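Local coordinates for protein nicotinamide-nucleotide adenylyltransferase NadR family / Ribosylnicotinamide kinase (Lactococcus lactis subsp. cremoris, PDB 6GYE) that binds nicotinamide riboside and probably phosphorylates it, then adenylylates the resulting nucleotide to make NAD+, at residues T191-L196 with F257-A262; L196-A201 with F208-A213. All blocks are in the same frame, centred on the assembly; numbering follows the deposited sequence.

Interaction 1. Residues T191-L196 with F257-A262; sequences TGKTTL and FLDTDA. With NNR (Nicotinamide riboside), chain I; SO4 (sulfate ion), chain F.
The phosphate-binding loop of a P-loop kinase meets a strand end whose aspartate is placed as in Walker B strands: Lys193 and Thr194, at the start of helix 193-203, reach Asp259, last residue of strand 255-259, consistent with such a role. Lys193 NZ lies 3.2 Å from Asp259 OD1 in a salt bridge; NZ approaches OD1 on its syn side, 20° out of the carboxylate plane. Bends at chi2, chi3 and chi4 curl the lysine back over the sulfate, where NZ adds a weak bond to sulfate O3. Its CE presses on Thr260 CG2 at 3.5 Å, a tight carbon contact. Thr194 OG1 stands 2.9 Å from sulfate O3 and 3.1 Å from Asp259 OD2. Backbone amides line the cradle: Thr191 N and Lys193 N converge on sulfate O4, the last at 2.9 Å, Gly192 N bonds O1, with only a weak bond to O4, Thr194 N takes O3 at 3.0 Å, and Ser190 N also bonds the sulfate. A methionine in place of Lys193 would probably leave Asp259 OD1 without its cationic mate and take the lysine's charge from beside the sulfate. Sulfate, probably from the crystallisation liquor, sits where a nucleotide phosphate would be expected, consistent with the Walker A motif of P-loop NTPases.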
loop_
_atom_site.group_PDB
_atom_site.type_symbol
_atom_site.label_atom_id
_atom_site.label_comp_id
_atom_site.label_asym_id
_atom_site.label_seq_id
_atom_site.Cartn_x
_atom_site.Cartn_y
_atom_site.Cartn_z
ATOM N N THR A 191 8.294 29.174 -1.182
ATOM C CA THR A 191 9.411 28.812 -2.049
ATOM C C THR A 191 8.953 28.115 -3.323
ATOM O O THR A 191 9.797 27.633 -4.085
ATOM C CB THR A 191 10.437 27.942 -1.311
ATOM O OG1 THR A 191 9.795 26.811 -0.708
ATOM C CG2 THR A 191 11.110 28.749 -0.220
ATOM N N GLY A 192 7.642 28.042 -3.567
ATOM C CA GLY A 192 7.126 27.423 -4.773
ATOM C C GLY A 192 6.810 25.945 -4.678
ATOM O O GLY A 192 6.679 25.300 -5.728
ATOM N N LYS A 193 6.680 25.385 -3.460
ATOM C CA LYS A 193 6.322 23.974 -3.319
ATOM C C LYS A 193 5.046 23.661 -4.069
ATOM O O LYS A 193 4.976 22.688 -4.823
ATOM C CB LYS A 193 6.135 23.580 -1.846
ATOM C CG LYS A 193 7.373 23.559 -1.007
ATOM C CD LYS A 193 7.190 24.088 0.436
ATOM C CE LYS A 193 5.942 23.667 1.198
ATOM N NZ LYS A 193 4.583 24.042 0.671
ATOM N N THR A 194 4.018 24.480 -3.868
ATOM C CA THR A 194 2.706 24.125 -4.390
ATOM C C THR A 194 2.715 24.143 -5.910
ATOM O O THR A 194 2.213 23.211 -6.549
ATOM C CB THR A 194 1.631 25.067 -3.812
ATOM O OG1 THR A 194 1.577 24.897 -2.390
ATOM C CG2 THR A 194 0.248 24.751 -4.375
ATOM N N THR A 195 3.327 25.168 -6.508
ATOM C CA THR A 195 3.456 25.182 -7.957
ATOM C C THR A 195 4.254 23.970 -8.443
ATOM O O THR A 195 3.885 23.341 -9.441
ATOM C CB THR A 195 4.099 26.498 -8.402
ATOM O OG1 THR A 195 3.204 27.561 -8.095
ATOM C CG2 THR A 195 4.325 26.529 -9.890
ATOM N N LEU A 196 5.321 23.592 -7.721
ATOM C CA LEU A 196 6.131 22.452 -8.150
ATOM C C LEU A 196 5.343 21.145 -8.089
ATOM O O LEU A 196 5.335 20.367 -9.054
ATOM C CB LEU A 196 7.397 22.350 -7.296
ATOM C CG LEU A 196 8.341 21.213 -7.706
ATOM C CD1 LEU A 196 8.845 21.434 -9.114
ATOM C CD2 LEU A 196 9.500 21.053 -6.740
ATOM N N PHE A 257 2.021 12.413 -5.395
ATOM C CA PHE A 257 2.862 13.518 -4.952
ATOM C C PHE A 257 2.253 14.147 -3.709
ATOM O O PHE A 257 1.049 14.417 -3.672
ATOM C CB PHE A 257 3.036 14.559 -6.056
ATOM C CG PHE A 257 3.858 14.070 -7.211
ATOM C CD1 PHE A 257 3.278 13.316 -8.236
ATOM C CD2 PHE A 257 5.212 14.349 -7.270
ATOM C CE1 PHE A 257 4.039 12.843 -9.306
ATOM C CE2 PHE A 257 5.991 13.891 -8.346
ATOM C CZ PHE A 257 5.397 13.132 -9.367
ATOM N N LEU A 258 3.075 14.340 -2.685
ATOM C CA LEU A 258 2.614 14.849 -1.402
ATOM C C LEU A 258 3.241 16.210 -1.125
ATOM O O LEU A 258 4.465 16.355 -1.181
ATOM C CB LEU A 258 2.957 13.868 -0.277
ATOM C CG LEU A 258 2.382 12.458 -0.426
ATOM C CD1 LEU A 258 2.732 11.645 0.823
ATOM C CD2 LEU A 258 0.846 12.489 -0.670
ATOM N N ASP A 259 2.401 17.188 -0.776
ATOM C CA ASP A 259 2.854 18.538 -0.432
ATOM C C ASP A 259 3.071 18.591 1.080
ATOM O O ASP A 259 2.150 18.890 1.859
ATOM C CB ASP A 259 1.841 19.583 -0.895
ATOM C CG ASP A 259 2.430 20.996 -0.924
ATOM O OD1 ASP A 259 3.542 21.178 -0.383
ATOM O OD2 ASP A 259 1.804 21.911 -1.510
ATOM N N THR A 260 4.308 18.289 1.493
ATOM C CA THR A 260 4.774 18.252 2.887
ATOM C C THR A 260 4.173 17.093 3.681
ATOM O O THR A 260 3.284 16.379 3.205
ATOM C CB THR A 260 4.519 19.583 3.639
ATOM O OG1 THR A 260 3.154 19.690 4.040
ATOM C CG2 THR A 260 4.881 20.783 2.799
ATOM N N ASP A 261 4.671 16.895 4.895
ATOM C CA ASP A 261 4.353 15.720 5.699
ATOM C C ASP A 261 4.598 16.069 7.172
ATOM O O ASP A 261 4.806 17.239 7.511
ATOM C CB ASP A 261 5.222 14.541 5.260
ATOM C CG ASP A 261 6.633 14.670 5.778
ATOM O OD1 ASP A 261 7.149 15.813 5.849
ATOM O OD2 ASP A 261 7.203 13.640 6.170
ATOM N N ALA A 262 4.656 15.045 8.038
ATOM C CA ALA A 262 4.815 15.319 9.467
ATOM C C ALA A 262 6.218 15.817 9.807
ATOM O O ALA A 262 6.378 16.614 10.744
ATOM C CB ALA A 262 4.466 14.075 10.294
HETATM O O2R NNR I . -3.076 5.704 4.066
HETATM C C2R NNR I . -1.806 5.040 4.013
HETATM C C3R NNR I . -1.855 3.629 4.586
HETATM O O3R NNR I . -3.157 3.270 5.066
HETATM C C4R NNR I . -0.859 3.604 5.735
HETATM C C5R NNR I . 0.228 2.564 5.502
HETATM O O5R NNR I . 1.167 2.606 6.583
HETATM O O4R NNR I . -0.271 4.903 5.836
HETATM C C1R NNR I . -0.792 5.801 4.853
HETATM N N1 NNR I . 0.294 6.283 3.997
HETATM C C2 NNR I . 0.804 7.505 4.202
HETATM C C6 NNR I . 0.764 5.496 3.020
HETATM C C5 NNR I . 1.795 5.929 2.193
HETATM C C4 NNR I . 2.340 7.191 2.384
HETATM C C3 NNR I . 1.835 7.987 3.404
HETATM C C7 NNR I . 2.398 9.356 3.641
HETATM O O7 NNR I . 1.711 10.196 4.198
HETATM N N7 NNR I . 3.640 9.619 3.236
HETATM S S SO4 F . 4.822 27.528 -1.301
HETATM O O1 SO4 F . 4.759 28.514 -2.386
HETATM O O2 SO4 F . 4.344 28.093 -0.046
HETATM O O3 SO4 F . 3.963 26.381 -1.567
HETATM O O4 SO4 F . 6.218 27.138 -1.171
#

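Interaction 2. Residues L196-A201 with F208-A213; sequences LVRRLA and FSEEYA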
loop_
_atom_site.group_PDB
_atom_site.type_symbol
_atom_site.label_atom_id
_atom_site.label_comp_id
_atom_site.label_asym_id
_atom_site.label_seq_id
_atom_site.Cartn_x
_atom_site.Cartn_y
_atom_site.Cartn_z
ATOM N N LEU A 196 5.321 23.592 -7.721
ATOM C CA LEU A 196 6.131 22.452 -8.150
ATOM C C LEU A 196 5.343 21.145 -8.089
ATOM O O LEU A 196 5.335 20.367 -9.054
ATOM C CB LEU A 196 7.397 22.350 -7.296
ATOM C CG LEU A 196 8.341 21.213 -7.706
ATOM C CD1 LEU A 196 8.845 21.434 -9.114
ATOM C CD2 LEU A 196 9.500 21.053 -6.740
ATOM N N VAL A 197 4.685 20.892 -6.951
ATOM C CA VAL A 197 3.893 19.677 -6.737
ATOM C C VAL A 197 2.872 19.488 -7.855
ATOM O O VAL A 197 2.760 18.408 -8.447
ATOM C CB VAL A 197 3.188 19.743 -5.367
ATOM C CG1 VAL A 197 2.120 18.651 -5.252
ATOM C CG2 VAL A 197 4.191 19.638 -4.228
ATOM N N ARG A 198 2.109 20.543 -8.156
ATOM C CA ARG A 198 1.051 20.426 -9.153
ATOM C C ARG A 198 1.615 20.191 -10.543
ATOM O O ARG A 198 1.071 19.380 -11.303
ATOM C CB ARG A 198 0.175 21.675 -9.144
ATOM C CG ARG A 198 -0.507 21.905 -7.809
ATOM C CD ARG A 198 -1.339 23.177 -7.815
ATOM N NE ARG A 198 -2.162 23.262 -6.615
ATOM C CZ ARG A 198 -2.876 24.325 -6.274
ATOM N NH1 ARG A 198 -2.868 25.407 -7.039
ATOM N NH2 ARG A 198 -3.591 24.301 -5.164
ATOM N N ARG A 199 2.713 20.874 -10.892
ATOM C CA ARG A 199 3.309 20.655 -12.205
ATOM C C ARG A 199 3.907 19.253 -12.304
ATOM O O ARG A 199 3.719 18.565 -13.318
ATOM C CB ARG A 199 4.347 21.730 -12.505
ATOM C CG ARG A 199 3.711 23.098 -12.503
ATOM C CD ARG A 199 3.970 23.903 -13.721
ATOM N NE ARG A 199 5.064 24.851 -13.583
ATOM C CZ ARG A 199 4.933 26.164 -13.754
ATOM N NH1 ARG A 199 3.747 26.684 -14.064
ATOM N NH2 ARG A 199 5.994 26.947 -13.639
ATOM N N LEU A 200 4.606 18.792 -11.259
ATOM C CA LEU A 200 5.149 17.432 -11.312
ATOM C C LEU A 200 4.032 16.406 -11.481
ATOM O O LEU A 200 4.085 15.567 -12.383
ATOM C CB LEU A 200 5.980 17.125 -10.065
ATOM C CG LEU A 200 7.299 17.885 -9.880
ATOM C CD1 LEU A 200 7.870 17.601 -8.502
ATOM C CD2 LEU A 200 8.316 17.532 -10.967
ATOM N N ALA A 201 2.995 16.481 -10.633
ATOM C CA ALA A 201 1.884 15.525 -10.691
ATOM C C ALA A 201 1.145 15.605 -12.021
ATOM O O ALA A 201 0.881 14.582 -12.668
ATOM C CB ALA A 201 0.902 15.768 -9.535
ATOM N N PHE A 208 -2.197 14.490 -6.358
ATOM C CA PHE A 208 -1.321 15.181 -5.427
ATOM C C PHE A 208 -2.152 15.691 -4.256
ATOM O O PHE A 208 -3.349 15.914 -4.387
ATOM C CB PHE A 208 -0.591 16.345 -6.109
ATOM C CG PHE A 208 -1.514 17.387 -6.679
ATOM C CD1 PHE A 208 -1.985 17.282 -7.982
ATOM C CD2 PHE A 208 -1.918 18.467 -5.911
ATOM C CE1 PHE A 208 -2.839 18.250 -8.505
ATOM C CE2 PHE A 208 -2.782 19.432 -6.427
ATOM C CZ PHE A 208 -3.240 19.328 -7.719
ATOM N N SER A 209 -1.513 15.874 -3.114
ATOM C CA SER A 209 -2.164 16.495 -1.976
ATOM C C SER A 209 -1.810 17.978 -1.916
ATOM O O SER A 209 -0.863 18.444 -2.553
ATOM C CB SER A 209 -1.743 15.802 -0.680
ATOM O OG SER A 209 -0.375 16.062 -0.440
ATOM N N GLU A 210 -2.552 18.705 -1.086
ATOM C CA GLU A 210 -2.278 20.107 -0.805
ATOM C C GLU A 210 -1.630 20.216 0.564
ATOM O O GLU A 210 -1.620 19.265 1.353
ATOM C CB GLU A 210 -3.560 20.956 -0.829
ATOM C CG GLU A 210 -4.344 20.993 -2.140
ATOM C CD GLU A 210 -3.682 21.823 -3.242
ATOM O OE1 GLU A 210 -2.583 22.381 -3.021
ATOM O OE2 GLU A 210 -4.274 21.918 -4.342
ATOM N N GLU A 211 -1.058 21.382 0.838
ATOM C CA GLU A 211 -0.468 21.633 2.150
ATOM C C GLU A 211 -1.600 21.905 3.141
ATOM O O GLU A 211 -2.275 22.937 3.060
ATOM C CB GLU A 211 0.524 22.793 2.104
ATOM C CG GLU A 211 1.286 22.931 3.430
ATOM C CD GLU A 211 2.249 24.109 3.466
ATOM O OE1 GLU A 211 3.367 23.969 4.027
ATOM O OE2 GLU A 211 1.870 25.183 2.958
ATOM N N TYR A 212 -1.801 20.992 4.090
ATOM C CA TYR A 212 -2.953 21.112 4.976
ATOM C C TYR A 212 -2.875 22.390 5.807
ATOM O O TYR A 212 -3.902 23.031 6.072
ATOM C CB TYR A 212 -3.052 19.864 5.872
ATOM C CG TYR A 212 -4.187 19.918 6.883
ATOM C CD1 TYR A 212 -5.492 19.637 6.499
ATOM C CD2 TYR A 212 -3.962 20.296 8.212
ATOM C CE1 TYR A 212 -6.544 19.703 7.403
ATOM C CE2 TYR A 212 -5.019 20.362 9.134
ATOM C CZ TYR A 212 -6.311 20.068 8.715
ATOM O OH TYR A 212 -7.383 20.130 9.588
ATOM N N ALA A 213 -1.661 22.788 6.206
ATOM C CA ALA A 213 -1.493 23.972 7.046
ATOM C C ALA A 213 -2.138 25.202 6.424
ATOM O O ALA A 213 -2.755 26.011 7.126
ATOM C CB ALA A 213 -0.006 24.225 7.326
#
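Arg198 NH2 is gripped by both carboxylate oxygens of Glu210, at 2.6 Å from OE2 and, more weakly, at 3.0 Å from OE1. The salt bridge uses a single nitrogen against the two oxygens, not a side-on pairing of two nitrogens, and the guanidinium and carboxylate planes stand 85° apart. OE2 receives NH2 on its syn side but 31° out of the carboxylate plane. Glu210 bends at chi2, which folds its carboxylate back to the arginine, whereas Arg198 runs extended from CG to NE along the Phe208 ring. On the way its CG lies over one face of that ring, 4.1 Å from the centroid, as a CH-pi contact. The phenylalanine side chain also packs on the helix: Ala201 CB comes within 3.6 Å of Phe208 CD1, and Val197 CG1 within 3.7 Å of Phe208 CB. Phe208 CG sits between its own backbone N and carbonyl carbon (chi1 60°), a setting that turns the ring along the helix surface, with Ala201 near CD1 and Arg198 near CE2. Val197 and Ala201 are one turn apart, so the phenylalanine packs on one side of helix 193-203, against these two buried residues, with the ion pair at the margin. Ser209 turns its side chain from the helix, and its OG bonds to Asn243 and to the backbone N of Asp259. Here the helix following the P-loop packs on the segment leading into helix 212-220, within the alpha/beta core of a P-loop NTPase domain.

How the interactions relate
Both contacts use helix 193-203, sharing Leu196, and their centres lie about 5 Å apart. Interaction 1 is buried and polar, with charge and backbone amides gathered round an anion at the helix N-terminus; interaction 2, one or two turns further on, is only partly buried and combines an apolar patch with a more peripheral ion pair. Their second segments are joined directly: Phe257 O lies 3.0 Å from Ser209 N, a probable hydrogen bond, so the start of 208-213 lies beside strand 255-259, an outermost strand of the parallel sheet in this chain. The two contacts thus join one helix to two neighbours, its phosphate-binding end to the strand and its later turns to 208-213.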